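Local coordinates for protein uric acid oxidase (Arthrobacter globiformis, PDB 1VAY) that catalyses the oxidation of uric acid by molecular oxygen to 5-hydroxyisourate, which is further processed to (S)-allantoin, at residues N8-A13 with V55-Q60; R170-D175 with L237-H242. All blocks are in the same frame, centred on the assembly; numbering follows the deposited sequence.

Contact 1 of 2, residues N8-A13 with V55-Q60; sequences NQYGKA and VATDTQ. With AZA (8-azaxanthine), chain L.
K12 and T57 meet where strand 3-21 of the uricase (T-fold) sheet lies against the first turn of helix 57-69. K12 NZ donates a hydrogen bond of 2.7 Å to T57 OG1. The K12 chain bends at chi2 and chi3, and this curls its amine back over the start of the helix. Both residues are assigned to the charge relay system. Packing is tight around G11. Its carbonyl O lies 3.1 Å from T57 CG2, and its CA lies 3.4 Å from Q60 OE1, which is hydrogen-bonded to S36. The Y10 ring stands at 90° to the Q60 amide, with Y10 CE2 3.6 Å from Q60 NE2. F42 meets the Y10 ring edge-to-face. The looser side is at D58, which is partly exposed. Its CB is directed away from the strand, and D58 OD1 stays 4.6 Å from K12 NZ. The ligand 8-azaxanthine sits at the helix start, and its N7 accepts a hydrogen bond of 2.7 Å from T57 N. H241 of a second subunit packs on K12. V55 O takes two donors from opposite faces of its carbonyl plane: Y10 OH at 2.8 Å and Q60 NE2 at 3.1 Å.

Contact 2 of 2, residues R170-D175 with L237-H242; sequences RILATD and LPNKHH. With AZA (8-azaxanthine), chain I.
Strands 172-175 and 237-239 run roughly antiparallel, at 141° between their directions and 5.2 Å apart at closest approach, with K240 N bonded to A173 O at 3.0 Å just past the second strand. T174 OG1 gives a hydrogen bond of 2.6 Å to P238 O, in the carbonyl plane and on a lone pair. The hydroxyl also rests against L237 CB and P238 CD, because chi1 of -175° turns OG1 opposite the backbone N. At the outer end K240 NZ forms a salt bridge of 3.1 Å with D175 OD1, on the syn side of the carboxylate. The same OD1 is also hydrogen-bonded to T144 OG1, so it has two partners. At the other end I171 CG2 lies over one face of the H242 ring. A173 CB approaches that ring obliquely, 3.7 Å from H242 CE1. H242 ND1 donates to K240 O at 2.8 Å; this acceptor lies in the ring plane, which helps to set the ring's rotation.

Beyond A173 the backbones part, and waters fill in. Water 2 joins I171 O to H242 N, and water 3 joins I171 N to H242 O. Water 4 accepts from A173 N and has more acceptors in reach than protons, N239 OD1 and K240 O among them.

R170 extends from this edge to 8-azaxanthine, where its NH2 donates to O2 of the ligand at 2.9 Å. N239 ND2 is 3.7 Å from ligand N3. S151 holds R170 NE. The pairing and its waters probably help to keep R170 and N239, both assigned to urate binding, beside the ligand. H241 of the charge relay lies two residues beyond N239.

How the contacts relate
Contact 1 comes first along the chain and closes before contact 2 opens. Their centres are 38 Å apart, on opposite sides of the chain's centre, and their nearest atoms are about 23 Å apart. They belong to two different uricase family regions of the sequence. Both reach the one antiparallel sheet: contact 1 through strand 3-21, contact 2 through strands 172-182 and 230-244. Within one chain they therefore serve different ligand sites. Each site is completed across a subunit interface: T57 N of one subunit and R170 NH2 of another bond the same 8-azaxanthine. The active site thus depends on assembly, with contact 1 of one copy facing contact 2 of its neighbour.

Contact 1 of 2, residues N8-A13 with V55-Q60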
ATOM      1  N   ASN A   8      21.572  11.573  15.997  1.00 26.80           N
ATOM      2  CA  ASN A   8      20.179  11.451  16.387  1.00 25.03           C
ATOM      3  C   ASN A   8      19.409  12.679  15.941  1.00 23.86           C
ATOM      4  O   ASN A   8      19.988  13.747  15.738  1.00 21.41           O
ATOM      5  CB  ASN A   8      20.060  11.273  17.908  1.00 25.54           C
ATOM      6  CG  ASN A   8      20.492  12.506  18.686  1.00 26.70           C
ATOM      7  OD1 ASN A   8      19.725  13.457  18.852  1.00 27.21           O
ATOM      8  ND2 ASN A   8      21.728  12.495  19.163  1.00 27.24           N
ATOM      9  N   GLN A   9      18.103  12.508  15.765  1.00 24.11           N
ATOM     10  CA  GLN A   9      17.215  13.591  15.353  1.00 24.33           C
ATOM     11  C   GLN A   9      15.797  13.158  15.682  1.00 24.52           C
ATOM     12  O   GLN A   9      15.514  11.962  15.780  1.00 25.22           O
ATOM     13  CB  GLN A   9      17.353  13.879  13.852  1.00 25.72           C
ATOM     14  CG  GLN A   9      17.030  12.708  12.933  1.00 25.53           C
ATOM     15  CD  GLN A   9      17.375  12.997  11.484  1.00 28.24           C
ATOM     16  OE1 GLN A   9      18.474  13.455  11.178  1.00 28.98           O
ATOM     17  NE2 GLN A   9      16.443  12.717  10.582  1.00 29.07           N
ATOM     18  N   TYR A  10      14.908  14.123  15.865  1.00 23.96           N
ATOM     19  CA  TYR A  10      13.530  13.808  16.207  1.00 22.03           C
ATOM     20  C   TYR A  10      12.628  14.979  15.857  1.00 22.07           C
ATOM     21  O   TYR A  10      13.090  16.125  15.763  1.00 20.02           O
ATOM     22  CB  TYR A  10      13.406  13.541  17.704  1.00 22.57           C
ATOM     23  CG  TYR A  10      13.285  14.814  18.504  1.00 23.00           C
ATOM     24  CD1 TYR A  10      14.347  15.712  18.593  1.00 24.75           C
ATOM     25  CD2 TYR A  10      12.076  15.162  19.105  1.00 25.75           C
ATOM     26  CE1 TYR A  10      14.202  16.928  19.257  1.00 26.61           C
ATOM     27  CE2 TYR A  10      11.918  16.373  19.766  1.00 25.39           C
ATOM     28  CZ  TYR A  10      12.981  17.252  19.838  1.00 27.65           C
ATOM     29  OH  TYR A  10      12.805  18.463  20.468  1.00 29.55           O
ATOM     30  N   GLY A  11      11.340  14.675  15.700  1.00 20.19           N
ATOM     31  CA  GLY A  11      10.341  15.674  15.378  1.00 19.28           C
ATOM     32  C   GLY A  11       9.003  15.014  15.079  1.00 22.13           C
ATOM     33  O   GLY A  11       8.728  13.894  15.531  1.00 21.73           O
ATOM     34  N   LYS A  12       8.154  15.715  14.335  1.00 20.16           N
ATOM     35  CA  LYS A  12       6.859  15.176  13.960  1.00 21.40           C
ATOM     36  C   LYS A  12       6.884  14.938  12.457  1.00 21.36           C
ATOM     37  O   LYS A  12       7.200  15.848  11.689  1.00 22.04           O
ATOM     38  CB  LYS A  12       5.738  16.159  14.290  1.00 22.02           C
ATOM     39  CG  LYS A  12       4.350  15.571  14.068  1.00 21.46           C
ATOM     40  CD  LYS A  12       3.953  14.671  15.227  1.00 21.81           C
ATOM     41  CE  LYS A  12       3.623  15.501  16.466  1.00 20.77           C
ATOM     42  NZ  LYS A  12       3.333  14.681  17.678  1.00 22.13           N
ATOM     43  N   ALA A  13       6.548  13.720  12.039  1.00 19.87           N
ATOM     44  CA  ALA A  13       6.545  13.383  10.618  1.00 20.05           C
ATOM     45  C   ALA A  13       5.147  13.347  10.002  1.00 20.42           C
ATOM     46  O   ALA A  13       4.167  13.035  10.673  1.00 21.46           O
ATOM     47  CB  ALA A  13       7.244  12.040  10.404  1.00 17.84           C
ATOM     48  N   VAL A  55      11.826  20.023  22.542  1.00 24.78           N
ATOM     49  CA  VAL A  55      10.731  20.837  22.033  1.00 23.52           C
ATOM     50  C   VAL A  55       9.770  19.782  21.474  1.00 22.59           C
ATOM     51  O   VAL A  55      10.066  19.128  20.476  1.00 23.16           O
ATOM     52  CB  VAL A  55      11.201  21.772  20.891  1.00 24.32           C
ATOM     53  CG1 VAL A  55      10.021  22.579  20.359  1.00 24.67           C
ATOM     54  CG2 VAL A  55      12.289  22.703  21.395  1.00 25.02           C
ATOM     55  N   ALA A  56       8.625  19.618  22.123  1.00 23.45           N
ATOM     56  CA  ALA A  56       7.645  18.597  21.741  1.00 23.33           C
ATOM     57  C   ALA A  56       7.350  18.421  20.257  1.00 22.03           C
ATOM     58  O   ALA A  56       7.235  19.391  19.509  1.00 22.24           O
ATOM     59  CB  ALA A  56       6.342  18.826  22.499  1.00 23.01           C
ATOM     60  N   THR A  57       7.224  17.167  19.832  1.00 21.23           N
ATOM     61  CA  THR A  57       6.898  16.897  18.439  1.00 20.93           C
ATOM     62  C   THR A  57       5.531  17.539  18.208  1.00 20.59           C
ATOM     63  O   THR A  57       5.233  18.038  17.113  1.00 20.11           O
ATOM     64  CB  THR A  57       6.827  15.376  18.142  1.00 20.83           C
ATOM     65  OG1 THR A  57       5.761  14.777  18.891  1.00 21.64           O
ATOM     66  CG2 THR A  57       8.140  14.705  18.508  1.00 19.32           C
ATOM     67  N   ASP A  58       4.712  17.549  19.261  1.00 20.39           N
ATOM     68  CA  ASP A  58       3.385  18.146  19.186  1.00 21.10           C
ATOM     69  C   ASP A  58       3.519  19.645  18.912  1.00 21.22           C
ATOM     70  O   ASP A  58       2.772  20.198  18.109  1.00 22.18           O
ATOM     71  CB  ASP A  58       2.620  17.930  20.492  1.00 22.43           C
ATOM     72  CG  ASP A  58       1.151  18.319  20.380  1.00 24.13           C
ATOM     73  OD1 ASP A  58       0.388  17.592  19.707  1.00 23.55           O
ATOM     74  OD2 ASP A  58       0.763  19.358  20.958  1.00 25.11           O
ATOM     75  N   THR A  59       4.478  20.293  19.578  1.00 23.27           N
ATOM     76  CA  THR A  59       4.727  21.732  19.402  1.00 22.45           C
ATOM     77  C   THR A  59       5.182  22.011  17.974  1.00 22.04           C
ATOM     78  O   THR A  59       4.764  22.983  17.345  1.00 20.40           O
ATOM     79  CB  THR A  59       5.814  22.247  20.379  1.00 24.55           C
ATOM     80  OG1 THR A  59       5.364  22.077  21.730  1.00 25.07           O
ATOM     81  CG2 THR A  59       6.107  23.739  20.132  1.00 23.30           C
ATOM     82  N   GLN A  60       6.042  21.143  17.458  1.00 22.97           N
ATOM     83  CA  GLN A  60       6.524  21.300  16.099  1.00 22.19           C
ATOM     84  C   GLN A  60       5.318  21.222  15.162  1.00 22.58           C
ATOM     85  O   GLN A  60       5.181  22.029  14.233  1.00 22.42           O
ATOM     86  CB  GLN A  60       7.555  20.212  15.792  1.00 21.49           C
ATOM     87  CG  GLN A  60       8.802  20.335  16.663  1.00 21.61           C
ATOM     88  CD  GLN A  60       9.842  19.272  16.376  1.00 21.93           C
ATOM     89  OE1 GLN A  60      10.219  19.051  15.228  1.00 23.11           O
ATOM     90  NE2 GLN A  60      10.324  18.619  17.422  1.00 20.12           N
TER
HETATM   91  N1  AZA L1302       9.143  12.496  22.987  1.00 32.03           N
HETATM   92  C2  AZA L1302       8.078  11.761  23.449  1.00 32.74           C
HETATM   93  O2  AZA L1302       8.241  10.674  23.960  1.00 31.11           O
HETATM   94  N3  AZA L1302       6.821  12.262  23.324  1.00 31.28           N
HETATM   95  C4  AZA L1302       6.636  13.451  22.769  1.00 30.99           C
HETATM   96  C5  AZA L1302       7.683  14.206  22.300  1.00 32.97           C
HETATM   97  C6  AZA L1302       9.064  13.733  22.393  1.00 34.11           C
HETATM   98  O6  AZA L1302      10.087  14.306  22.013  1.00 34.04           O
HETATM   99  N7  AZA L1302       7.186  15.335  21.803  1.00 34.22           N
HETATM  100  N8  AZA L1302       5.857  15.207  21.994  1.00 31.94           N
HETATM  101  N9  AZA L1302       5.481  14.067  22.584  1.00 31.60           N

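Contact 2 of 2, residues R170-D175 with L237-H242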
ATOM      1  N   ARG A 170      12.732  -2.106 -28.077  1.00 20.58           N
ATOM      2  CA  ARG A 170      12.076  -2.551 -26.858  1.00 19.69           C
ATOM      3  C   ARG A 170      11.383  -1.377 -26.172  1.00 20.68           C
ATOM      4  O   ARG A 170      11.603  -0.215 -26.526  1.00 20.35           O
ATOM      5  CB  ARG A 170      13.106  -3.135 -25.892  1.00 19.74           C
ATOM      6  CG  ARG A 170      14.025  -2.071 -25.306  1.00 18.89           C
ATOM      7  CD  ARG A 170      14.855  -2.581 -24.147  1.00 19.10           C
ATOM      8  NE  ARG A 170      15.625  -1.495 -23.549  1.00 19.10           N
ATOM      9  CZ  ARG A 170      16.413  -1.625 -22.487  1.00 19.41           C
ATOM     10  NH1 ARG A 170      16.553  -2.805 -21.885  1.00 18.43           N
ATOM     11  NH2 ARG A 170      17.057  -0.567 -22.021  1.00 17.91           N
ATOM     12  N   ILE A 171      10.543  -1.686 -25.189  1.00 18.54           N
ATOM     13  CA  ILE A 171       9.855  -0.654 -24.425  1.00 18.55           C
ATOM     14  C   ILE A 171      10.761  -0.237 -23.277  1.00 18.75           C
ATOM     15  O   ILE A 171      11.454  -1.069 -22.694  1.00 18.29           O
ATOM     16  CB  ILE A 171       8.511  -1.174 -23.824  1.00 18.38           C
ATOM     17  CG1 ILE A 171       7.410  -1.140 -24.890  1.00 18.33           C
ATOM     18  CG2 ILE A 171       8.104  -0.331 -22.622  1.00 13.90           C
ATOM     19  CD1 ILE A 171       6.032  -1.508 -24.377  1.00 16.02           C
ATOM     20  N   LEU A 172      10.781   1.054 -22.969  1.00 20.41           N
ATOM     21  CA  LEU A 172      11.575   1.546 -21.849  1.00 20.78           C
ATOM     22  C   LEU A 172      10.628   2.331 -20.954  1.00 20.80           C
ATOM     23  O   LEU A 172      10.166   3.417 -21.322  1.00 21.33           O
ATOM     24  CB  LEU A 172      12.711   2.458 -22.319  1.00 21.41           C
ATOM     25  CG  LEU A 172      13.597   2.980 -21.179  1.00 20.21           C
ATOM     26  CD1 LEU A 172      14.291   1.795 -20.512  1.00 19.38           C
ATOM     27  CD2 LEU A 172      14.625   3.968 -21.709  1.00 19.49           C
ATOM     28  N   ALA A 173      10.336   1.775 -19.784  1.00 20.54           N
ATOM     29  CA  ALA A 173       9.425   2.408 -18.842  1.00 18.73           C
ATOM     30  C   ALA A 173      10.083   2.542 -17.483  1.00 17.79           C
ATOM     31  O   ALA A 173      10.789   1.638 -17.042  1.00 17.29           O
ATOM     32  CB  ALA A 173       8.151   1.580 -18.725  1.00 18.22           C
ATOM     33  N   THR A 174       9.833   3.660 -16.808  1.00 17.93           N
ATOM     34  CA  THR A 174      10.427   3.890 -15.495  1.00 18.00           C
ATOM     35  C   THR A 174       9.606   4.881 -14.680  1.00 18.07           C
ATOM     36  O   THR A 174       8.664   5.495 -15.182  1.00 19.87           O
ATOM     37  CB  THR A 174      11.878   4.443 -15.653  1.00 18.29           C
ATOM     38  OG1 THR A 174      12.504   4.551 -14.371  1.00 20.03           O
ATOM     39  CG2 THR A 174      11.861   5.826 -16.315  1.00 18.36           C
ATOM     40  N   ASP A 175       9.942   5.009 -13.406  1.00 19.51           N
ATOM     41  CA  ASP A 175       9.283   5.977 -12.545  1.00 18.92           C
ATOM     42  C   ASP A 175      10.372   7.021 -12.346  1.00 20.82           C
ATOM     43  O   ASP A 175      11.455   6.698 -11.847  1.00 20.90           O
ATOM     44  CB  ASP A 175       8.910   5.370 -11.194  1.00 19.30           C
ATOM     45  CG  ASP A 175       7.871   4.271 -11.305  1.00 21.03           C
ATOM     46  OD1 ASP A 175       7.007   4.325 -12.212  1.00 16.85           O
ATOM     47  OD2 ASP A 175       7.911   3.355 -10.459  1.00 22.04           O
ATOM     48  N   LEU A 237      16.106   5.288 -11.164  1.00 22.82           N
ATOM     49  CA  LEU A 237      15.154   4.856 -12.173  1.00 22.09           C
ATOM     50  C   LEU A 237      14.990   3.353 -12.319  1.00 22.23           C
ATOM     51  O   LEU A 237      15.901   2.658 -12.775  1.00 22.11           O
ATOM     52  CB  LEU A 237      15.544   5.450 -13.531  1.00 22.30           C
ATOM     53  CG  LEU A 237      15.694   6.979 -13.577  1.00 23.20           C
ATOM     54  CD1 LEU A 237      16.147   7.415 -14.969  1.00 23.48           C
ATOM     55  CD2 LEU A 237      14.370   7.641 -13.211  1.00 19.58           C
ATOM     56  N   PRO A 238      13.821   2.822 -11.922  1.00 21.17           N
ATOM     57  CA  PRO A 238      13.625   1.379 -12.063  1.00 20.98           C
ATOM     58  C   PRO A 238      13.367   1.108 -13.537  1.00 20.78           C
ATOM     59  O   PRO A 238      12.850   1.969 -14.250  1.00 22.53           O
ATOM     60  CB  PRO A 238      12.392   1.111 -11.207  1.00 21.42           C
ATOM     61  CG  PRO A 238      11.597   2.376 -11.374  1.00 21.81           C
ATOM     62  CD  PRO A 238      12.665   3.454 -11.259  1.00 19.59           C
ATOM     63  N   ASN A 239      13.765  -0.066 -14.005  1.00 19.18           N
ATOM     64  CA  ASN A 239      13.532  -0.452 -15.389  1.00 18.32           C
ATOM     65  C   ASN A 239      12.306  -1.373 -15.256  1.00 18.48           C
ATOM     66  O   ASN A 239      12.430  -2.568 -14.988  1.00 17.80           O
ATOM     67  CB  ASN A 239      14.763  -1.197 -15.923  1.00 16.90           C
ATOM     68  CG  ASN A 239      14.710  -1.435 -17.415  1.00 19.98           C
ATOM     69  OD1 ASN A 239      13.924  -0.819 -18.135  1.00 22.23           O
ATOM     70  ND2 ASN A 239      15.565  -2.328 -17.893  1.00 21.33           N
ATOM     71  N   LYS A 240      11.124  -0.787 -15.394  1.00 18.93           N
ATOM     72  CA  LYS A 240       9.872  -1.521 -15.257  1.00 20.57           C
ATOM     73  C   LYS A 240       9.669  -2.367 -16.498  1.00 20.18           C
ATOM     74  O   LYS A 240       9.129  -1.917 -17.509  1.00 20.17           O
ATOM     75  CB  LYS A 240       8.722  -0.532 -15.053  1.00 21.60           C
ATOM     76  CG  LYS A 240       9.110   0.625 -14.119  1.00 24.62           C
ATOM     77  CD  LYS A 240       7.960   1.103 -13.255  1.00 27.70           C
ATOM     78  CE  LYS A 240       6.748   1.513 -14.066  1.00 27.93           C
ATOM     79  NZ  LYS A 240       5.599   1.727 -13.147  1.00 32.22           N
ATOM     80  N   HIS A 241      10.122  -3.607 -16.407  1.00 19.87           N
ATOM     81  CA  HIS A 241      10.052  -4.515 -17.529  1.00 20.42           C
ATOM     82  C   HIS A 241       8.670  -4.822 -18.079  1.00 20.62           C
ATOM     83  O   HIS A 241       7.722  -5.092 -17.339  1.00 21.21           O
ATOM     84  CB  HIS A 241      10.789  -5.807 -17.183  1.00 20.95           C
ATOM     85  CG  HIS A 241      12.242  -5.590 -16.889  1.00 24.10           C
ATOM     86  ND1 HIS A 241      12.728  -5.429 -15.609  1.00 27.40           N
ATOM     87  CD2 HIS A 241      13.297  -5.399 -17.716  1.00 23.90           C
ATOM     88  CE1 HIS A 241      14.018  -5.145 -15.661  1.00 26.64           C
ATOM     89  NE2 HIS A 241      14.387  -5.120 -16.929  1.00 25.47           N
ATOM     90  N   HIS A 242       8.585  -4.715 -19.402  1.00 19.15           N
ATOM     91  CA  HIS A 242       7.394  -4.999 -20.181  1.00 20.37           C
ATOM     92  C   HIS A 242       7.909  -6.067 -21.128  1.00 21.40           C
ATOM     93  O   HIS A 242       8.578  -5.766 -22.114  1.00 20.98           O
ATOM     94  CB  HIS A 242       6.941  -3.762 -20.978  1.00 19.69           C
ATOM     95  CG  HIS A 242       6.202  -2.753 -20.156  1.00 18.22           C
ATOM     96  ND1 HIS A 242       6.752  -2.154 -19.044  1.00 19.39           N
ATOM     97  CD2 HIS A 242       4.936  -2.279 -20.252  1.00 17.68           C
ATOM     98  CE1 HIS A 242       5.855  -1.360 -18.487  1.00 20.05           C
ATOM     99  NE2 HIS A 242       4.744  -1.418 -19.201  1.00 19.16           N
TER
HETATM  100  N1  AZA I1304      20.370  -1.416 -18.459  1.00 28.84           N
HETATM  101  C2  AZA I1304      19.416  -1.409 -19.450  1.00 30.54           C
HETATM  102  O2  AZA I1304      19.137  -0.389 -20.042  1.00 31.55           O
HETATM  103  N3  AZA I1304      18.773  -2.564 -19.762  1.00 29.30           N
HETATM  104  C4  AZA I1304      19.075  -3.682 -19.119  1.00 28.63           C
HETATM  105  C5  AZA I1304      20.026  -3.718 -18.127  1.00 29.02           C
HETATM  106  C6  AZA I1304      20.756  -2.515 -17.729  1.00 28.29           C
HETATM  107  O6  AZA I1304      21.623  -2.411 -16.861  1.00 28.32           O
HETATM  108  N7  AZA I1304      20.101  -4.968 -17.675  1.00 27.79           N
HETATM  109  N8  AZA I1304      19.191  -5.628 -18.418  1.00 27.03           N
HETATM  110  N9  AZA I1304      18.542  -4.876 -19.313  1.00 30.10           N
HETATM  111  O   HOH W   1      13.641  -1.697 -20.978  1.00 16.35           O
HETATM  112  O   HOH W   2      10.742  -3.012 -20.868  1.00 17.17           O
HETATM  113  O   HOH W   3      10.168  -4.265 -23.836  1.00 20.76           O
HETATM  114  O   HOH W   4      11.136  -0.917 -19.100  1.00 27.79           O